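Local coordinates for HTH tetR-type domain-containing protein (Streptomyces coelicolor A3, PDB 3IUV) that is an uncharacterised member of the TetR family that probably binds DNA through a helix-turn-helix motif and acts as a transcription regulator, at residues A[11-22]-A[36-47]; A[128-136]-A[147-155]. All blocks are in the same frame, centred on the assembly; numbering follows the deposited sequence.

Contact 1 (A[11-22]-A[36-47])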
ATOM      1  N   ARG A  11      12.232 -27.672  -9.897  1.00122.04           N
ATOM      2  CA  ARG A  11      10.977 -28.205  -9.442  1.00112.58           C
ATOM      3  C   ARG A  11      10.309 -27.123  -8.606  1.00101.75           C
ATOM      4  O   ARG A  11       9.195 -26.697  -8.906  1.00 94.29           O
ATOM      5  CB  ARG A  11      11.205 -29.449  -8.599  1.00112.24           C
ATOM      6  CG  ARG A  11      10.251 -29.544  -7.424  1.00118.70           C
ATOM      7  CD  ARG A  11       8.891 -30.089  -7.806  1.00116.29           C
ATOM      8  NE  ARG A  11       8.576 -29.880  -9.213  1.00106.00           N
ATOM      9  CZ  ARG A  11       8.430 -30.860 -10.097  1.00103.64           C
ATOM     10  NH1 ARG A  11       8.552 -32.132  -9.729  1.00 88.57           N
ATOM     11  NH2 ARG A  11       8.140 -30.569 -11.353  1.00115.42           N
ATOM     12  N   ARG A  12      11.015 -26.657  -7.576  1.00 96.95           N
ATOM     13  CA  ARG A  12      10.431 -25.742  -6.595  1.00 92.88           C
ATOM     14  C   ARG A  12      10.229 -24.324  -7.144  1.00 92.41           C
ATOM     15  O   ARG A  12       9.392 -23.559  -6.658  1.00 80.80           O
ATOM     16  CB  ARG A  12      11.256 -25.734  -5.298  1.00 92.75           C
ATOM     17  CG  ARG A  12      12.299 -24.634  -5.169  1.00 86.80           C
ATOM     18  CD  ARG A  12      12.595 -24.307  -3.683  1.00 92.84           C
ATOM     19  NE  ARG A  12      12.887 -22.876  -3.494  1.00103.42           N
ATOM     20  CZ  ARG A  12      12.623 -22.175  -2.389  1.00 87.06           C
ATOM     21  NH1 ARG A  12      12.929 -20.886  -2.331  1.00 77.73           N
ATOM     22  NH2 ARG A  12      12.058 -22.754  -1.342  1.00 82.21           N
ATOM     23  N   GLN A  13      10.997 -23.984  -8.169  1.00 90.74           N
ATOM     24  CA  GLN A  13      10.842 -22.712  -8.830  1.00 82.42           C
ATOM     25  C   GLN A  13       9.529 -22.681  -9.599  1.00 92.71           C
ATOM     26  O   GLN A  13       8.746 -21.719  -9.503  1.00 93.63           O
ATOM     27  CB  GLN A  13      11.998 -22.504  -9.800  1.00100.95           C
ATOM     28  CG  GLN A  13      12.044 -21.111 -10.405  1.00104.45           C
ATOM     29  CD  GLN A  13      12.182 -20.043  -9.347  1.00 93.84           C
ATOM     30  OE1 GLN A  13      12.954 -20.189  -8.388  1.00 87.18           O
ATOM     31  NE2 GLN A  13      11.429 -18.963  -9.505  1.00 92.35           N
ATOM     32  N   ARG A  14       9.304 -23.732 -10.383  1.00 95.40           N
ATOM     33  CA  ARG A  14       8.087 -23.846 -11.166  1.00 94.42           C
ATOM     34  C   ARG A  14       6.932 -23.631 -10.238  1.00 97.53           C
ATOM     35  O   ARG A  14       5.966 -22.944 -10.581  1.00110.59           O
ATOM     36  CB  ARG A  14       7.970 -25.232 -11.789  1.00 98.12           C
ATOM     37  CG  ARG A  14       8.798 -25.431 -13.038  1.00104.18           C
ATOM     38  CD  ARG A  14       8.675 -26.861 -13.507  1.00114.31           C
ATOM     39  NE  ARG A  14       7.301 -27.344 -13.386  1.00116.48           N
ATOM     40  CZ  ARG A  14       6.919 -28.578 -13.694  1.00121.04           C
ATOM     41  NH1 ARG A  14       7.810 -29.447 -14.142  1.00119.98           N
ATOM     42  NH2 ARG A  14       5.649 -28.949 -13.556  1.00125.11           N
ATOM     43  N   ILE A  15       7.044 -24.224  -9.051  1.00 83.93           N
ATOM     44  CA  ILE A  15       6.004 -24.107  -8.032  1.00 91.16           C
ATOM     45  C   ILE A  15       5.790 -22.645  -7.591  1.00 94.93           C
ATOM     46  O   ILE A  15       4.680 -22.109  -7.714  1.00 95.12           O
ATOM     47  CB  ILE A  15       6.265 -25.061  -6.828  1.00 75.00           C
ATOM     48  CG1 ILE A  15       5.995 -26.522  -7.243  1.00 69.66           C
ATOM     49  CG2 ILE A  15       5.438 -24.649  -5.585  1.00 66.78           C
ATOM     50  CD1 ILE A  15       6.263 -27.548  -6.172  1.00 57.18           C
ATOM     51  N   ILE A  16       6.850 -22.003  -7.107  1.00 91.32           N
ATOM     52  CA  ILE A  16       6.783 -20.613  -6.664  1.00 88.90           C
ATOM     53  C   ILE A  16       6.238 -19.690  -7.747  1.00 99.03           C
ATOM     54  O   ILE A  16       5.397 -18.819  -7.486  1.00 99.09           O
ATOM     55  CB  ILE A  16       8.161 -20.122  -6.259  1.00 92.31           C
ATOM     56  CG1 ILE A  16       8.615 -20.883  -5.011  1.00 97.01           C
ATOM     57  CG2 ILE A  16       8.133 -18.623  -6.022  1.00 88.45           C
ATOM     58  CD1 ILE A  16      10.024 -20.569  -4.587  1.00 90.70           C
ATOM     59  N   ASP A  17       6.728 -19.886  -8.965  1.00 98.87           N
ATOM     60  CA  ASP A  17       6.310 -19.064 -10.091  1.00 95.48           C
ATOM     61  C   ASP A  17       4.828 -19.221 -10.312  1.00 95.23           C
ATOM     62  O   ASP A  17       4.118 -18.260 -10.566  1.00 99.89           O
ATOM     63  CB  ASP A  17       7.073 -19.470 -11.344  1.00100.44           C
ATOM     64  CG  ASP A  17       8.504 -18.955 -11.340  1.00107.73           C
ATOM     65  OD1 ASP A  17       8.729 -17.823 -10.852  1.00108.99           O
ATOM     66  OD2 ASP A  17       9.402 -19.677 -11.819  1.00108.52           O
ATOM     67  N   ALA A  18       4.367 -20.456 -10.205  1.00101.67           N
ATOM     68  CA  ALA A  18       2.957 -20.752 -10.348  1.00104.52           C
ATOM     69  C   ALA A  18       2.155 -20.073  -9.248  1.00 98.63           C
ATOM     70  O   ALA A  18       1.104 -19.496  -9.514  1.00106.77           O
ATOM     71  CB  ALA A  18       2.734 -22.265 -10.341  1.00111.09           C
ATOM     72  N   ALA A  19       2.652 -20.146  -8.016  1.00 89.38           N
ATOM     73  CA  ALA A  19       2.001 -19.484  -6.897  1.00 96.08           C
ATOM     74  C   ALA A  19       1.879 -18.031  -7.290  1.00 98.38           C
ATOM     75  O   ALA A  19       0.817 -17.410  -7.162  1.00 92.81           O
ATOM     76  CB  ALA A  19       2.843 -19.606  -5.652  1.00100.80           C
ATOM     77  N   ILE A  20       2.991 -17.506  -7.786  1.00 94.95           N
ATOM     78  CA  ILE A  20       3.051 -16.147  -8.284  1.00 97.11           C
ATOM     79  C   ILE A  20       1.908 -15.860  -9.260  1.00107.63           C
ATOM     80  O   ILE A  20       1.140 -14.921  -9.060  1.00118.91           O
ATOM     81  CB  ILE A  20       4.452 -15.840  -8.886  1.00 88.93           C
ATOM     82  CG1 ILE A  20       5.338 -15.179  -7.821  1.00 93.74           C
ATOM     83  CG2 ILE A  20       4.356 -14.963 -10.126  1.00 77.41           C
ATOM     84  CD1 ILE A  20       6.838 -15.170  -8.146  1.00 97.32           C
ATOM     85  N   ARG A  21       1.759 -16.677 -10.291  1.00106.19           N
ATOM     86  CA  ARG A  21       0.724 -16.409 -11.288  1.00114.87           C
ATOM     87  C   ARG A  21      -0.695 -16.561 -10.735  1.00118.89           C
ATOM     88  O   ARG A  21      -1.590 -15.770 -11.061  1.00120.55           O
ATOM     89  CB  ARG A  21       0.918 -17.291 -12.521  1.00112.23           C
ATOM     90  CG  ARG A  21       2.276 -17.114 -13.175  1.00109.79           C
ATOM     91  CD  ARG A  21       2.372 -17.964 -14.421  1.00113.59           C
ATOM     92  NE  ARG A  21       1.798 -19.290 -14.202  1.00122.71           N
ATOM     93  CZ  ARG A  21       2.437 -20.300 -13.616  1.00128.38           C
ATOM     94  NH1 ARG A  21       3.684 -20.140 -13.182  1.00130.38           N
ATOM     95  NH2 ARG A  21       1.830 -21.473 -13.463  1.00126.50           N
ATOM     96  N   VAL A  22      -0.894 -17.575  -9.900  1.00108.82           N
ATOM     97  CA  VAL A  22      -2.195 -17.807  -9.296  1.00110.72           C
ATOM     98  C   VAL A  22      -2.731 -16.540  -8.599  1.00119.39           C
ATOM     99  O   VAL A  22      -3.923 -16.251  -8.671  1.00122.31           O
ATOM    100  CB  VAL A  22      -2.168 -19.044  -8.342  1.00100.70           C
ATOM    101  CG1 VAL A  22      -3.475 -19.184  -7.572  1.00 92.31           C
ATOM    102  CG2 VAL A  22      -1.895 -20.320  -9.131  1.00 98.53           C
ATOM    103  N   VAL A  36      -2.119 -24.137  -6.603  1.00 94.52           N
ATOM    104  CA  VAL A  36      -0.747 -24.039  -7.062  1.00 88.51           C
ATOM    105  C   VAL A  36      -0.301 -25.339  -7.745  1.00 84.58           C
ATOM    106  O   VAL A  36       0.415 -25.309  -8.740  1.00 90.50           O
ATOM    107  CB  VAL A  36       0.178 -23.717  -5.892  1.00 90.40           C
ATOM    108  CG1 VAL A  36       1.487 -23.149  -6.400  1.00 88.75           C
ATOM    109  CG2 VAL A  36      -0.498 -22.715  -4.973  1.00100.80           C
ATOM    110  N   ALA A  37      -0.723 -26.484  -7.220  1.00 81.56           N
ATOM    111  CA  ALA A  37      -0.381 -27.754  -7.860  1.00 86.86           C
ATOM    112  C   ALA A  37      -0.974 -27.796  -9.265  1.00 94.40           C
ATOM    113  O   ALA A  37      -0.283 -28.066 -10.244  1.00 89.63           O
ATOM    114  CB  ALA A  37      -0.871 -28.928  -7.032  1.00 79.01           C
ATOM    115  N   ALA A  38      -2.267 -27.515  -9.356  1.00106.28           N
ATOM    116  CA  ALA A  38      -2.923 -27.400 -10.651  1.00106.93           C
ATOM    117  C   ALA A  38      -2.133 -26.483 -11.581  1.00100.44           C
ATOM    118  O   ALA A  38      -1.680 -26.918 -12.640  1.00109.83           O
ATOM    119  CB  ALA A  38      -4.357 -26.893 -10.487  1.00106.86           C
ATOM    120  N   GLU A  39      -1.961 -25.222 -11.189  1.00 86.95           N
ATOM    121  CA  GLU A  39      -1.316 -24.258 -12.083  1.00101.53           C
ATOM    122  C   GLU A  39       0.066 -24.704 -12.530  1.00105.88           C
ATOM    123  O   GLU A  39       0.485 -24.393 -13.642  1.00106.92           O
ATOM    124  CB  GLU A  39      -1.244 -22.848 -11.477  1.00109.32           C
ATOM    125  CG  GLU A  39      -2.107 -21.802 -12.204  1.00114.29           C
ATOM    126  CD  GLU A  39      -2.054 -21.926 -13.732  1.00118.15           C
ATOM    127  OE1 GLU A  39      -2.765 -22.800 -14.293  1.00117.70           O
ATOM    128  OE2 GLU A  39      -1.315 -21.138 -14.372  1.00111.36           O
ATOM    129  N   ALA A  40       0.763 -25.441 -11.667  1.00108.18           N
ATOM    130  CA  ALA A  40       2.139 -25.834 -11.942  1.00102.96           C
ATOM    131  C   ALA A  40       2.210 -27.140 -12.720  1.00110.67           C
ATOM    132  O   ALA A  40       3.284 -27.531 -13.185  1.00110.53           O
ATOM    133  CB  ALA A  40       2.934 -25.941 -10.641  1.00 97.90           C
ATOM    134  N   ASP A  41       1.064 -27.802 -12.876  1.00114.29           N
ATOM    135  CA  ASP A  41       1.032 -29.146 -13.444  1.00111.93           C
ATOM    136  C   ASP A  41       2.114 -29.961 -12.729  1.00102.06           C
ATOM    137  O   ASP A  41       3.097 -30.424 -13.321  1.00 96.00           O
ATOM    138  CB  ASP A  41       1.241 -29.116 -14.960  1.00121.41           C
ATOM    139  CG  ASP A  41       0.823 -30.417 -15.640  1.00128.84           C
ATOM    140  OD1 ASP A  41      -0.173 -31.040 -15.203  1.00122.07           O
ATOM    141  OD2 ASP A  41       1.492 -30.816 -16.617  1.00137.64           O
ATOM    142  N   VAL A  42       1.903 -30.113 -11.430  1.00 99.02           N
ATOM    143  CA  VAL A  42       2.873 -30.690 -10.525  1.00 93.32           C
ATOM    144  C   VAL A  42       2.044 -31.374  -9.459  1.00 87.63           C
ATOM    145  O   VAL A  42       0.983 -30.881  -9.082  1.00 95.56           O
ATOM    146  CB  VAL A  42       3.772 -29.574  -9.915  1.00 86.09           C
ATOM    147  CG1 VAL A  42       3.955 -29.766  -8.425  1.00 80.30           C
ATOM    148  CG2 VAL A  42       5.104 -29.481 -10.659  1.00 82.87           C
ATOM    149  N   PRO A  43       2.490 -32.540  -8.999  1.00 72.69           N
ATOM    150  CA  PRO A  43       1.722 -33.231  -7.967  1.00 76.87           C
ATOM    151  C   PRO A  43       1.559 -32.395  -6.703  1.00 77.71           C
ATOM    152  O   PRO A  43       2.454 -31.635  -6.333  1.00 76.12           O
ATOM    153  CB  PRO A  43       2.581 -34.469  -7.675  1.00 74.50           C
ATOM    154  CG  PRO A  43       3.285 -34.719  -8.956  1.00 66.33           C
ATOM    155  CD  PRO A  43       3.576 -33.369  -9.541  1.00 61.15           C
ATOM    156  N   LEU A  44       0.418 -32.545  -6.043  1.00 70.70           N
ATOM    157  CA  LEU A  44       0.229 -31.917  -4.755  1.00 73.46           C
ATOM    158  C   LEU A  44       1.408 -32.245  -3.868  1.00 79.40           C
ATOM    159  O   LEU A  44       1.928 -31.374  -3.163  1.00 89.45           O
ATOM    160  CB  LEU A  44      -1.045 -32.430  -4.121  1.00 69.22           C
ATOM    161  CG  LEU A  44      -1.544 -31.822  -2.811  1.00 72.11           C
ATOM    162  CD1 LEU A  44      -1.758 -30.307  -2.895  1.00 65.05           C
ATOM    163  CD2 LEU A  44      -2.842 -32.535  -2.455  1.00 76.45           C
ATOM    164  N   GLY A  45       1.824 -33.510  -3.918  1.00 73.58           N
ATOM    165  CA  GLY A  45       2.909 -34.025  -3.089  1.00 65.24           C
ATOM    166  C   GLY A  45       4.215 -33.251  -3.260  1.00 72.44           C
ATOM    167  O   GLY A  45       4.919 -33.029  -2.288  1.00 72.72           O
ATOM    168  N   SER A  46       4.530 -32.866  -4.498  1.00 68.24           N
ATOM    169  CA  SER A  46       5.674 -32.018  -4.816  1.00 81.79           C
ATOM    170  C   SER A  46       5.529 -30.712  -4.080  1.00 81.84           C
ATOM    171  O   SER A  46       6.423 -30.207  -3.394  1.00 81.72           O
ATOM    172  CB  SER A  46       5.635 -31.658  -6.302  1.00 84.70           C
ATOM    173  OG  SER A  46       6.553 -32.395  -7.080  1.00 94.08           O
ATOM    174  N   THR A  47       4.371 -30.153  -4.329  1.00 81.28           N
ATOM    175  CA  THR A  47       3.919 -28.922  -3.763  1.00 85.20           C
ATOM    176  C   THR A  47       4.166 -28.909  -2.252  1.00 80.82           C
ATOM    177  O   THR A  47       4.743 -27.963  -1.701  1.00 64.63           O
ATOM    178  CB  THR A  47       2.424 -28.783  -4.141  1.00 81.01           C
ATOM    179  OG1 THR A  47       2.298 -27.824  -5.205  1.00 73.31           O
ATOM    180  CG2 THR A  47       1.550 -28.442  -2.932  1.00 62.29           C
TER
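Arg-14 reaches across to the end of helix 33-40 and gives an N-H of NH2 to the carbonyl oxygen of Ala-40, with NH2 and O 2.8 Å apart. The bond runs nearly along the C=O axis and lies close to the guanidinium plane. CG of Arg-14 stands anti to its carbonyl carbon, and a bend at chi3 (41°) turns the guanidinium edge to the turn. CG2 of Val-42 touches this guanidinium obliquely and lies over one face of that of Arg-11, 3.3 Å from Arg-11 NH2.

At the other end of the helix, Arg-21 NH2 forms a salt bridge with Glu-39 OE2 at 3.3 Å. The oxygen is near the guanidinium plane, but the donor comes from above the carboxylate plane, the two planes being 67° apart. Val-22 CG2 lies on the aliphatic part of Glu-39, 3.4 Å from its CG.

Between the two arginine contacts the packing is apolar. The CB atoms of Ala-18 and Ala-40 meet at 3.7 Å, so the small residues let the helices approach closely. Val-36 CG1 rests beside Ala-19, while Ile-15 extends CD1 to Val-42 CG1 (3.9 Å) and the backbone of Thr-47.

A Schellman motif at Asp-41 ends helix 33-40 and shapes the turn that presents Val-42; Pro-43 then takes the N-cap of the next helix. Helix 11-24 thus packs across both helices of the predicted helix-turn-helix, segments 11-22 and 36-40 crossing at 108°, and helix 54-73 completes the core through Leu-57, which touches Ala-19 and Val-36.

Contact 2 (A[128-136]-A[147-155])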
ATOM      1  N   TRP A 128      11.932  -5.576   2.011  1.00 87.95           N
ATOM      2  CA  TRP A 128      11.953  -4.561   0.964  1.00 86.42           C
ATOM      3  C   TRP A 128      12.929  -3.438   1.317  1.00 77.23           C
ATOM      4  O   TRP A 128      14.062  -3.405   0.843  1.00 85.64           O
ATOM      5  CB  TRP A 128      10.541  -3.984   0.797  1.00 94.53           C
ATOM      6  CG  TRP A 128      10.313  -3.175  -0.446  1.00101.33           C
ATOM      7  CD1 TRP A 128       9.967  -3.652  -1.674  1.00122.77           C
ATOM      8  CD2 TRP A 128      10.372  -1.754  -0.577  1.00101.23           C
ATOM      9  NE1 TRP A 128       9.817  -2.617  -2.565  1.00126.45           N
ATOM     10  CE2 TRP A 128      10.067  -1.438  -1.910  1.00121.17           C
ATOM     11  CE3 TRP A 128      10.655  -0.716   0.303  1.00100.34           C
ATOM     12  CZ2 TRP A 128      10.040  -0.134  -2.383  1.00122.92           C
ATOM     13  CZ3 TRP A 128      10.629   0.577  -0.169  1.00106.06           C
ATOM     14  CH2 TRP A 128      10.325   0.858  -1.492  1.00113.10           C
ATOM     15  N   ALA A 129      12.482  -2.518   2.168  1.00 67.25           N
ATOM     16  CA  ALA A 129      13.228  -1.294   2.428  1.00 80.19           C
ATOM     17  C   ALA A 129      14.371  -1.468   3.425  1.00 82.15           C
ATOM     18  O   ALA A 129      15.067  -0.514   3.749  1.00 80.58           O
ATOM     19  CB  ALA A 129      12.300  -0.200   2.876  1.00 78.44           C
ATOM     20  N   GLU A 130      14.576  -2.692   3.888  1.00 81.97           N
ATOM     21  CA  GLU A 130      15.682  -2.972   4.789  1.00 86.25           C
ATOM     22  C   GLU A 130      17.037  -2.735   4.125  1.00 82.02           C
ATOM     23  O   GLU A 130      17.913  -2.099   4.704  1.00 75.36           O
ATOM     24  CB  GLU A 130      15.602  -4.404   5.317  1.00 91.90           C
ATOM     25  CG  GLU A 130      16.189  -4.551   6.708  1.00 88.38           C
ATOM     26  CD  GLU A 130      15.735  -3.440   7.615  1.00 81.97           C
ATOM     27  OE1 GLU A 130      14.612  -3.541   8.172  1.00 76.28           O
ATOM     28  OE2 GLU A 130      16.504  -2.465   7.763  1.00 89.59           O
ATOM     29  N   GLY A 131      17.211  -3.257   2.916  1.00 89.59           N
ATOM     30  CA  GLY A 131      18.464  -3.103   2.198  1.00 82.51           C
ATOM     31  C   GLY A 131      18.578  -1.715   1.588  1.00 84.56           C
ATOM     32  O   GLY A 131      19.654  -1.088   1.629  1.00 81.91           O
ATOM     33  N   VAL A 132      17.460  -1.250   1.027  1.00 75.78           N
ATOM     34  CA  VAL A 132      17.329   0.086   0.456  1.00 65.22           C
ATOM     35  C   VAL A 132      17.634   1.136   1.523  1.00 61.25           C
ATOM     36  O   VAL A 132      18.548   1.968   1.371  1.00 58.68           O
ATOM     37  CB  VAL A 132      15.887   0.273  -0.101  1.00 78.50           C
ATOM     38  CG1 VAL A 132      15.587   1.735  -0.474  1.00 55.39           C
ATOM     39  CG2 VAL A 132      15.653  -0.670  -1.275  1.00 75.38           C
ATOM     40  N   GLY A 133      16.883   1.065   2.617  1.00 74.26           N
ATOM     41  CA  GLY A 133      17.088   1.931   3.769  1.00 75.87           C
ATOM     42  C   GLY A 133      18.490   1.876   4.345  1.00 69.98           C
ATOM     43  O   GLY A 133      19.083   2.908   4.643  1.00 69.14           O
ATOM     44  N   ALA A 134      19.027   0.674   4.505  1.00 72.95           N
ATOM     45  CA  ALA A 134      20.420   0.511   4.940  1.00 73.41           C
ATOM     46  C   ALA A 134      21.404   1.212   4.009  1.00 69.12           C
ATOM     47  O   ALA A 134      22.356   1.844   4.455  1.00 66.32           O
ATOM     48  CB  ALA A 134      20.767  -0.948   5.045  1.00 74.75           C
ATOM     49  N   LEU A 135      21.167   1.097   2.709  1.00 70.82           N
ATOM     50  CA  LEU A 135      22.043   1.710   1.725  1.00 65.34           C
ATOM     51  C   LEU A 135      21.867   3.231   1.743  1.00 69.07           C
ATOM     52  O   LEU A 135      22.837   3.977   1.846  1.00 64.44           O
ATOM     53  CB  LEU A 135      21.726   1.129   0.353  1.00 68.86           C
ATOM     54  CG  LEU A 135      22.721   1.316  -0.785  1.00 81.49           C
ATOM     55  CD1 LEU A 135      22.316   0.425  -1.957  1.00 90.54           C
ATOM     56  CD2 LEU A 135      22.811   2.789  -1.215  1.00 74.82           C
ATOM     57  N   LEU A 136      20.620   3.686   1.659  1.00 64.47           N
ATOM     58  CA  LEU A 136      20.318   5.111   1.711  1.00 65.75           C
ATOM     59  C   LEU A 136      20.823   5.789   3.002  1.00 71.45           C
ATOM     60  O   LEU A 136      21.363   6.896   2.968  1.00 68.06           O
ATOM     61  CB  LEU A 136      18.807   5.316   1.571  1.00 59.51           C
ATOM     62  CG  LEU A 136      18.249   5.723   0.208  1.00 65.50           C
ATOM     63  CD1 LEU A 136      19.245   5.492  -0.920  1.00 52.72           C
ATOM     64  CD2 LEU A 136      16.924   4.994  -0.044  1.00 74.83           C
ATOM     65  N   ALA A 147      12.556   8.905   4.785  1.00 63.85           N
ATOM     66  CA  ALA A 147      11.781   9.698   3.868  1.00 62.12           C
ATOM     67  C   ALA A 147      11.884   9.154   2.446  1.00 73.03           C
ATOM     68  O   ALA A 147      10.874   9.000   1.753  1.00 78.79           O
ATOM     69  CB  ALA A 147      12.230  11.152   3.925  1.00 56.90           C
ATOM     70  N   LEU A 148      13.098   8.880   1.990  1.00 66.90           N
ATOM     71  CA  LEU A 148      13.250   8.409   0.629  1.00 56.61           C
ATOM     72  C   LEU A 148      12.400   7.163   0.481  1.00 60.47           C
ATOM     73  O   LEU A 148      11.535   7.074  -0.379  1.00 68.05           O
ATOM     74  CB  LEU A 148      14.719   8.133   0.303  1.00 61.97           C
ATOM     75  CG  LEU A 148      15.546   9.395   0.007  1.00 59.08           C
ATOM     76  CD1 LEU A 148      17.095   9.185   0.120  1.00 63.98           C
ATOM     77  CD2 LEU A 148      15.157   9.970  -1.349  1.00 57.18           C
ATOM     78  N   VAL A 149      12.625   6.212   1.365  1.00 63.89           N
ATOM     79  CA  VAL A 149      11.888   4.966   1.346  1.00 61.93           C
ATOM     80  C   VAL A 149      10.357   5.165   1.326  1.00 71.15           C
ATOM     81  O   VAL A 149       9.647   4.560   0.527  1.00 77.69           O
ATOM     82  CB  VAL A 149      12.299   4.121   2.538  1.00 57.75           C
ATOM     83  CG1 VAL A 149      11.285   2.986   2.800  1.00 60.59           C
ATOM     84  CG2 VAL A 149      13.722   3.582   2.320  1.00 71.14           C
ATOM     85  N   ALA A 150       9.848   6.007   2.209  1.00 68.61           N
ATOM     86  CA  ALA A 150       8.414   6.221   2.291  1.00 77.07           C
ATOM     87  C   ALA A 150       7.842   6.720   0.947  1.00 81.52           C
ATOM     88  O   ALA A 150       6.725   6.375   0.537  1.00 75.58           O
ATOM     89  CB  ALA A 150       8.099   7.208   3.410  1.00 63.58           C
ATOM     90  N   VAL A 151       8.619   7.528   0.251  1.00 77.60           N
ATOM     91  CA  VAL A 151       8.133   8.094  -0.989  1.00 71.54           C
ATOM     92  C   VAL A 151       8.246   7.113  -2.166  1.00 68.23           C
ATOM     93  O   VAL A 151       7.388   7.108  -3.043  1.00 71.11           O
ATOM     94  CB  VAL A 151       8.795   9.441  -1.277  1.00 67.00           C
ATOM     95  CG1 VAL A 151      10.231   9.248  -1.781  1.00 72.13           C
ATOM     96  CG2 VAL A 151       7.961  10.207  -2.249  1.00 63.17           C
ATOM     97  N   LEU A 152       9.264   6.255  -2.167  1.00 64.19           N
ATOM     98  CA  LEU A 152       9.298   5.172  -3.141  1.00 68.90           C
ATOM     99  C   LEU A 152       7.971   4.421  -3.145  1.00 74.75           C
ATOM    100  O   LEU A 152       7.305   4.315  -4.179  1.00 79.04           O
ATOM    101  CB  LEU A 152      10.451   4.212  -2.882  1.00 69.38           C
ATOM    102  CG  LEU A 152      11.826   4.722  -3.350  1.00 80.78           C
ATOM    103  CD1 LEU A 152      12.463   5.663  -2.339  1.00 73.76           C
ATOM    104  CD2 LEU A 152      12.789   3.573  -3.631  1.00 81.12           C
ATOM    105  N   ASP A 153       7.584   3.917  -1.982  1.00 72.80           N
ATOM    106  CA  ASP A 153       6.317   3.208  -1.833  1.00 67.22           C
ATOM    107  C   ASP A 153       5.117   4.024  -2.281  1.00 56.93           C
ATOM    108  O   ASP A 153       4.273   3.533  -3.026  1.00 80.22           O
ATOM    109  CB  ASP A 153       6.115   2.767  -0.383  1.00 80.71           C
ATOM    110  CG  ASP A 153       6.216   1.267  -0.208  1.00 86.44           C
ATOM    111  OD1 ASP A 153       6.127   0.530  -1.217  1.00 92.74           O
ATOM    112  OD2 ASP A 153       6.381   0.830   0.947  1.00 93.67           O
ATOM    113  N   GLY A 154       5.038   5.265  -1.819  1.00 58.03           N
ATOM    114  CA  GLY A 154       3.975   6.185  -2.211  1.00 54.02           C
ATOM    115  C   GLY A 154       3.884   6.353  -3.713  1.00 64.16           C
ATOM    116  O   GLY A 154       2.883   5.981  -4.335  1.00 71.45           O
ATOM    117  N   ILE A 155       4.936   6.907  -4.300  1.00 64.76           N
ATOM    118  CA  ILE A 155       5.039   7.002  -5.755  1.00 71.95           C
ATOM    119  C   ILE A 155       4.603   5.684  -6.420  1.00 73.64           C
ATOM    120  O   ILE A 155       3.729   5.684  -7.275  1.00 75.42           O
ATOM    121  CB  ILE A 155       6.476   7.435  -6.200  1.00 68.60           C
ATOM    122  CG1 ILE A 155       6.700   8.923  -5.894  1.00 60.96           C
ATOM    123  CG2 ILE A 155       6.734   7.128  -7.691  1.00 60.21           C
ATOM    124  CD1 ILE A 155       8.195   9.392  -5.846  1.00 59.49           C
TER
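A chi1 of -166° carries the indole of Trp-128 away from its own backbone N and out beside helix 142-161, where Val-149, with CG1 opposite its backbone N (chi1 164°), splits its two methyl groups between different neighbours. CG1 meets the CB of Ala-129 and lies 3.9 Å from CZ3 of Trp-128. CG2 points to CG1 of Val-132 at 3.8 Å and also touches CA of Gly-133. Val-149 is therefore a knob in a hole made by Ala-129, Val-132, Gly-133 and Leu-136. Gly-133, lacking a side chain, presents only its backbone at one wall of that hole.

The indole is used both at its edge and over a face. Val-149 CG1 and Leu-152 CB lie at the edge of the six-membered ring, near its plane. Leu-152 CB is 3.6 Å from Trp-128 CH2. Asp-153 OD1 instead stands over one face, offset toward the rim and 4.1 Å from Trp-128 CZ2, its carboxylate turned only 10° from the ring plane.

Farther along, CG of Leu-136 packs against CD1 of Leu-148 at 3.7 Å, the two side chains crossing obliquely. Trp-128 also stacks with Phe-69 of helix 54-73. Were Trp-128 cut back to an alanine, Val-149 and Leu-152 would probably lose their neighbour at the ring edge and Phe-69 its stacking partner. The second subunit also reaches this contact, its Gln-158 packing with Val-149 and its Leu-157 with Asp-153.

Cohesion between these two helices of the C-terminal domain thus rests on shape and van der Waals contact, without a hydrogen bond or salt bridge between the segments; Asp-153 OD1 merely lies over the indole face and gains no polar partner from segment 128-136.

How the contacts relate
Contact 1 belongs to the N-terminal, probably DNA-binding part of the subunit and contact 2 to the C-terminal domain. They lie on opposite sides of the chain's centre, with their own centres 31 Å apart and nearest atoms about 14 Å apart, so neither touches the other. Helix 54-73 joins them: Leu-57, Ala-60 and Gln-64 pack on or bond to the first helix of contact 1, and Asn-66 and Phe-69 meet contact 2 farther along. Contact 2 also borders the second subunit, which does not reach contact 1. In TetR-family repressors such a connecting helix commonly relays changes between the two domains; a similar role here remains an inference.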